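Local coordinates for protein Exo-1,5-alpha-L-arabinofuranobiosidase (Gibberella zeae, PDB 5M1Z) that probably hydrolyses alpha-L-arabinofuranosyl linkages, as an exo-acting enzyme releasing arabinobiose from alpha-1,5-linked arabinan, at residues Tyr225-Gly230 / Pro244-Leu249. Residues are numbered along the deposited sequence; the frame is centred on the assembly and turned at random.
With 6LW ((Z)-L-Arabinonhydroximo-1,4-lactone), chain B.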
ATOM      1  N   TYR A 225      -2.230  -9.807   7.851  1.00 14.57           N
ATOM      2  CA  TYR A 225      -1.196  -9.494   6.861  1.00 15.24           C
ATOM      3  C   TYR A 225      -1.714  -9.989   5.541  1.00 14.96           C
ATOM      4  O   TYR A 225      -1.980 -11.205   5.394  1.00 14.48           O
ATOM      5  CB  TYR A 225       0.071 -10.259   7.244  1.00 16.72           C
ATOM      6  CG  TYR A 225       1.265 -10.202   6.312  1.00 17.21           C
ATOM      7  CD1 TYR A 225       2.171  -9.147   6.394  1.00 18.08           C
ATOM      8  CD2 TYR A 225       1.561 -11.235   5.448  1.00 18.62           C
ATOM      9  CE1 TYR A 225       3.281  -9.070   5.584  1.00 17.65           C
ATOM     10  CE2 TYR A 225       2.703 -11.204   4.647  1.00 19.41           C
ATOM     11  CZ  TYR A 225       3.561 -10.107   4.731  1.00 19.04           C
ATOM     12  OH  TYR A 225       4.676 -10.006   3.959  1.00 17.67           O
ATOM     13  N   VAL A 226      -1.851  -9.090   4.577  1.00 13.27           N
ATOM     14  CA  VAL A 226      -2.492  -9.402   3.294  1.00 13.49           C
ATOM     15  C   VAL A 226      -1.475  -9.191   2.189  1.00 13.84           C
ATOM     16  O   VAL A 226      -0.678  -8.244   2.244  1.00 14.35           O
ATOM     17  CB  VAL A 226      -3.755  -8.524   3.101  1.00 14.11           C
ATOM     18  CG1 VAL A 226      -4.427  -8.769   1.769  1.00 14.94           C
ATOM     19  CG2 VAL A 226      -4.764  -8.789   4.214  1.00 14.14           C
ATOM     20  N   TYR A 227      -1.505 -10.067   1.172  1.00 12.57           N
ATOM     21  CA  TYR A 227      -0.592 -10.015   0.067  1.00 12.66           C
ATOM     22  C   TYR A 227      -1.166 -10.686  -1.140  1.00 12.73           C
ATOM     23  O   TYR A 227      -2.123 -11.439  -1.013  1.00 10.71           O
ATOM     24  CB  TYR A 227       0.738 -10.686   0.404  1.00 13.68           C
ATOM     25  CG  TYR A 227       0.646 -12.108   0.901  1.00 15.18           C
ATOM     26  CD1 TYR A 227       0.267 -12.387   2.201  1.00 15.52           C
ATOM     27  CD2 TYR A 227       0.987 -13.179   0.083  1.00 16.14           C
ATOM     28  CE1 TYR A 227       0.156 -13.704   2.661  1.00 16.55           C
ATOM     29  CE2 TYR A 227       0.907 -14.476   0.550  1.00 16.24           C
ATOM     30  CZ  TYR A 227       0.505 -14.732   1.838  1.00 15.98           C
ATOM     31  OH  TYR A 227       0.448 -16.018   2.295  1.00 15.47           O
ATOM     32  N   GLU A 228      -0.562 -10.424  -2.298  1.00 12.60           N
ATOM     33  CA  GLU A 228      -0.899 -11.160  -3.516  1.00 13.18           C
ATOM     34  C   GLU A 228       0.046 -12.354  -3.565  1.00 14.36           C
ATOM     35  O   GLU A 228       1.270 -12.244  -3.347  1.00 13.66           O
ATOM     36  CB  GLU A 228      -0.809 -10.292  -4.757  1.00 13.95           C
ATOM     37  CG  GLU A 228       0.578  -9.846  -5.151  1.00 14.65           C
ATOM     38  CD  GLU A 228       0.578  -9.103  -6.467  1.00 15.91           C
ATOM     39  OE1 GLU A 228      -0.476  -8.734  -6.991  1.00 16.00           O
ATOM     40  OE2 GLU A 228       1.648  -8.943  -7.016  1.00 17.64           O
ATOM     41  N   TYR A 229      -0.515 -13.530  -3.735  1.00 15.05           N
ATOM     42  CA  TYR A 229       0.274 -14.750  -3.805  1.00 14.85           C
ATOM     43  C   TYR A 229       0.479 -15.148  -5.290  1.00 15.40           C
ATOM     44  O   TYR A 229      -0.298 -15.933  -5.859  1.00 14.80           O
ATOM     45  CB  TYR A 229      -0.441 -15.827  -3.003  1.00 15.27           C
ATOM     46  CG  TYR A 229       0.211 -17.200  -2.978  1.00 14.64           C
ATOM     47  CD1 TYR A 229       1.373 -17.501  -3.675  1.00 14.55           C
ATOM     48  CD2 TYR A 229      -0.370 -18.218  -2.189  1.00 15.25           C
ATOM     49  CE1 TYR A 229       1.935 -18.771  -3.623  1.00 14.99           C
ATOM     50  CE2 TYR A 229       0.161 -19.463  -2.145  1.00 15.05           C
ATOM     51  CZ  TYR A 229       1.306 -19.740  -2.853  1.00 16.19           C
ATOM     52  OH  TYR A 229       1.762 -21.043  -2.771  1.00 17.56           O
ATOM     53  N   GLY A 230       1.506 -14.577  -5.926  1.00 15.50           N
ATOM     54  CA  GLY A 230       1.746 -14.887  -7.347  1.00 16.48           C
ATOM     55  C   GLY A 230       2.180 -16.344  -7.428  1.00 17.97           C
ATOM     56  O   GLY A 230       3.040 -16.790  -6.622  1.00 16.55           O
ATOM     57  N   PRO A 244      -3.767 -14.580  -6.577  1.00 14.45           N
ATOM     58  CA  PRO A 244      -4.848 -14.534  -5.616  1.00 14.23           C
ATOM     59  C   PRO A 244      -4.440 -13.878  -4.277  1.00 14.60           C
ATOM     60  O   PRO A 244      -3.282 -13.923  -3.853  1.00 14.61           O
ATOM     61  CB  PRO A 244      -5.206 -16.013  -5.406  1.00 14.35           C
ATOM     62  CG  PRO A 244      -3.931 -16.746  -5.728  1.00 14.75           C
ATOM     63  CD  PRO A 244      -3.320 -15.977  -6.858  1.00 14.43           C
ATOM     64  N   VAL A 245      -5.409 -13.241  -3.663  1.00 14.31           N
ATOM     65  CA  VAL A 245      -5.191 -12.546  -2.411  1.00 14.98           C
ATOM     66  C   VAL A 245      -5.242 -13.551  -1.267  1.00 15.05           C
ATOM     67  O   VAL A 245      -6.210 -14.290  -1.133  1.00 13.59           O
ATOM     68  CB  VAL A 245      -6.181 -11.418  -2.209  1.00 14.41           C
ATOM     69  CG1 VAL A 245      -5.906 -10.703  -0.892  1.00 15.06           C
ATOM     70  CG2 VAL A 245      -6.076 -10.408  -3.351  1.00 14.03           C
ATOM     71  N   TYR A 246      -4.155 -13.565  -0.501  1.00 14.57           N
ATOM     72  CA  TYR A 246      -3.979 -14.407   0.687  1.00 15.44           C
ATOM     73  C   TYR A 246      -3.696 -13.527   1.903  1.00 16.21           C
ATOM     74  O   TYR A 246      -3.373 -12.340   1.770  1.00 14.74           O
ATOM     75  CB  TYR A 246      -2.841 -15.404   0.473  1.00 15.37           C
ATOM     76  CG  TYR A 246      -3.210 -16.711  -0.210  1.00 16.26           C
ATOM     77  CD1 TYR A 246      -3.668 -16.745  -1.526  1.00 16.91           C
ATOM     78  CD2 TYR A 246      -3.054 -17.960   0.460  1.00 16.67           C
ATOM     79  CE1 TYR A 246      -3.989 -17.946  -2.160  1.00 16.96           C
ATOM     80  CE2 TYR A 246      -3.391 -19.162  -0.163  1.00 17.34           C
ATOM     81  CZ  TYR A 246      -3.849 -19.147  -1.476  1.00 18.28           C
ATOM     82  OH  TYR A 246      -4.147 -20.303  -2.147  1.00 18.32           O
ATOM     83  N   TYR A 247      -3.877 -14.110   3.095  1.00 15.75           N
ATOM     84  CA  TYR A 247      -3.587 -13.453   4.338  1.00 14.99           C
ATOM     85  C   TYR A 247      -3.127 -14.421   5.418  1.00 15.84           C
ATOM     86  O   TYR A 247      -3.312 -15.629   5.330  1.00 16.28           O
ATOM     87  CB  TYR A 247      -4.756 -12.649   4.827  1.00 16.77           C
ATOM     88  CG  TYR A 247      -5.976 -13.455   5.180  1.00 17.63           C
ATOM     89  CD1 TYR A 247      -6.867 -13.824   4.201  1.00 18.48           C
ATOM     90  CD2 TYR A 247      -6.259 -13.795   6.519  1.00 19.36           C
ATOM     91  CE1 TYR A 247      -8.018 -14.529   4.501  1.00 19.32           C
ATOM     92  CE2 TYR A 247      -7.423 -14.486   6.859  1.00 19.81           C
ATOM     93  CZ  TYR A 247      -8.304 -14.854   5.832  1.00 20.62           C
ATOM     94  OH  TYR A 247      -9.445 -15.552   6.132  1.00 20.29           O
ATOM     95  N   ARG A 248      -2.493 -13.864   6.415  1.00 14.46           N
ATOM     96  CA  ARG A 248      -2.048 -14.572   7.575  1.00 15.52           C
ATOM     97  C   ARG A 248      -2.417 -13.727   8.791  1.00 15.96           C
ATOM     98  O   ARG A 248      -2.579 -12.490   8.690  1.00 15.34           O
ATOM     99  CB  ARG A 248      -0.545 -14.850   7.547  1.00 15.10           C
ATOM    100  CG  ARG A 248      -0.146 -15.768   6.438  1.00 15.75           C
ATOM    101  CD  ARG A 248       1.339 -15.875   6.289  1.00 16.23           C
ATOM    102  NE  ARG A 248       1.704 -16.658   5.121  1.00 16.24           N
ATOM    103  CZ  ARG A 248       2.781 -17.441   5.032  1.00 17.51           C
ATOM    104  NH1 ARG A 248       3.659 -17.505   6.025  1.00 18.06           N
ATOM    105  NH2 ARG A 248       3.035 -18.136   3.910  1.00 16.76           N
ATOM    106  N   LEU A 249      -2.570 -14.419   9.930  1.00 16.33           N
ATOM    107  CA  LEU A 249      -2.933 -13.801  11.216  1.00 16.54           C
ATOM    108  C   LEU A 249      -1.872 -14.087  12.286  1.00 15.98           C
ATOM    109  O   LEU A 249      -1.355 -15.223  12.423  1.00 14.33           O
ATOM    110  CB  LEU A 249      -4.270 -14.326  11.683  1.00 18.53           C
ATOM    111  CG  LEU A 249      -5.400 -14.154  10.681  1.00 20.71           C
ATOM    112  CD1 LEU A 249      -6.565 -15.082  11.025  1.00 21.94           C
ATOM    113  CD2 LEU A 249      -5.865 -12.704  10.637  1.00 22.18           C
TER
HETATM  114  C3  6LW B   1       6.416  -6.637  -7.782  1.00 47.18           C
HETATM  115  C2  6LW B   1       5.188  -7.341  -7.222  1.00 48.25           C
HETATM  116  C1  6LW B   1       4.076  -6.518  -7.846  1.00 51.91           C
HETATM  117  O3  6LW B   1       7.363  -7.625  -8.175  1.00 38.47           O
HETATM  118  O4  6LW B   1       4.568  -5.356  -8.535  1.00 49.24           O
HETATM  119  O1  6LW B   1       2.191  -7.148  -9.134  1.00 48.98           O
HETATM  120  C4  6LW B   1       5.858  -5.804  -8.947  1.00 46.38           C
HETATM  121  N1  6LW B   1       2.777  -6.837  -7.900  1.00 49.56           N
HETATM  122  O2  6LW B   1       5.267  -7.386  -5.803  1.00 45.81           O
HETATM  123  C5  6LW B   1       6.584  -4.534  -9.336  1.00 44.28           C
HETATM  124  O5  6LW B   1       5.925  -4.044 -10.528  1.00 36.65           O
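The two middle strands of one propeller blade meet where Tyr227 and Tyr229 of 225-230 interlock with Tyr246 and Arg248 of 244-249. Antiparallel pairing sets the frame: Tyr227 and Tyr246 form a hydrogen-bonded pair, each backbone N reaching the other's O at 3.0 Å, and Tyr225 and Arg248 form the next such pair, beyond the non-hydrogen-bonded Val226 and Tyr247. Past the last bridge, Tyr229 N still binds Pro244 O at 2.8 Å. On the face that carries Tyr225, Tyr227, Tyr246 and Arg248, CB of Tyr246 lies over the Tyr227 ring, 4.0 Å from its centroid, a CH-pi contact. The Tyr246 ring in turn receives the edge of Tyr229, whose CD2 sits above its centre in a T-shaped pair with planes at 76°. With CG between backbone N and carbonyl carbon (chi1 54°), the Tyr227 ring leans across the partner strand, and its OH accepts a 3.2 Å bond from Arg248 NE. Tyr203 binds both that hydroxyl and Arg248 NH2, while Phe256 O takes NH1, so the guanidinium is fixed from several sides. Six such four-stranded antiparallel sheets make up the beta-propeller of this sialidase-like fold. On the reverse face, Val226 CG1 packs on Val245 CG1 at 3.6 Å. Glu228, also there, extends into the ligand pocket; Ser275 N holds its OE1, and OE2 lies close to both N1 and O1 of the bound arabinonhydroximo-lactone, 2.8 Å from O1.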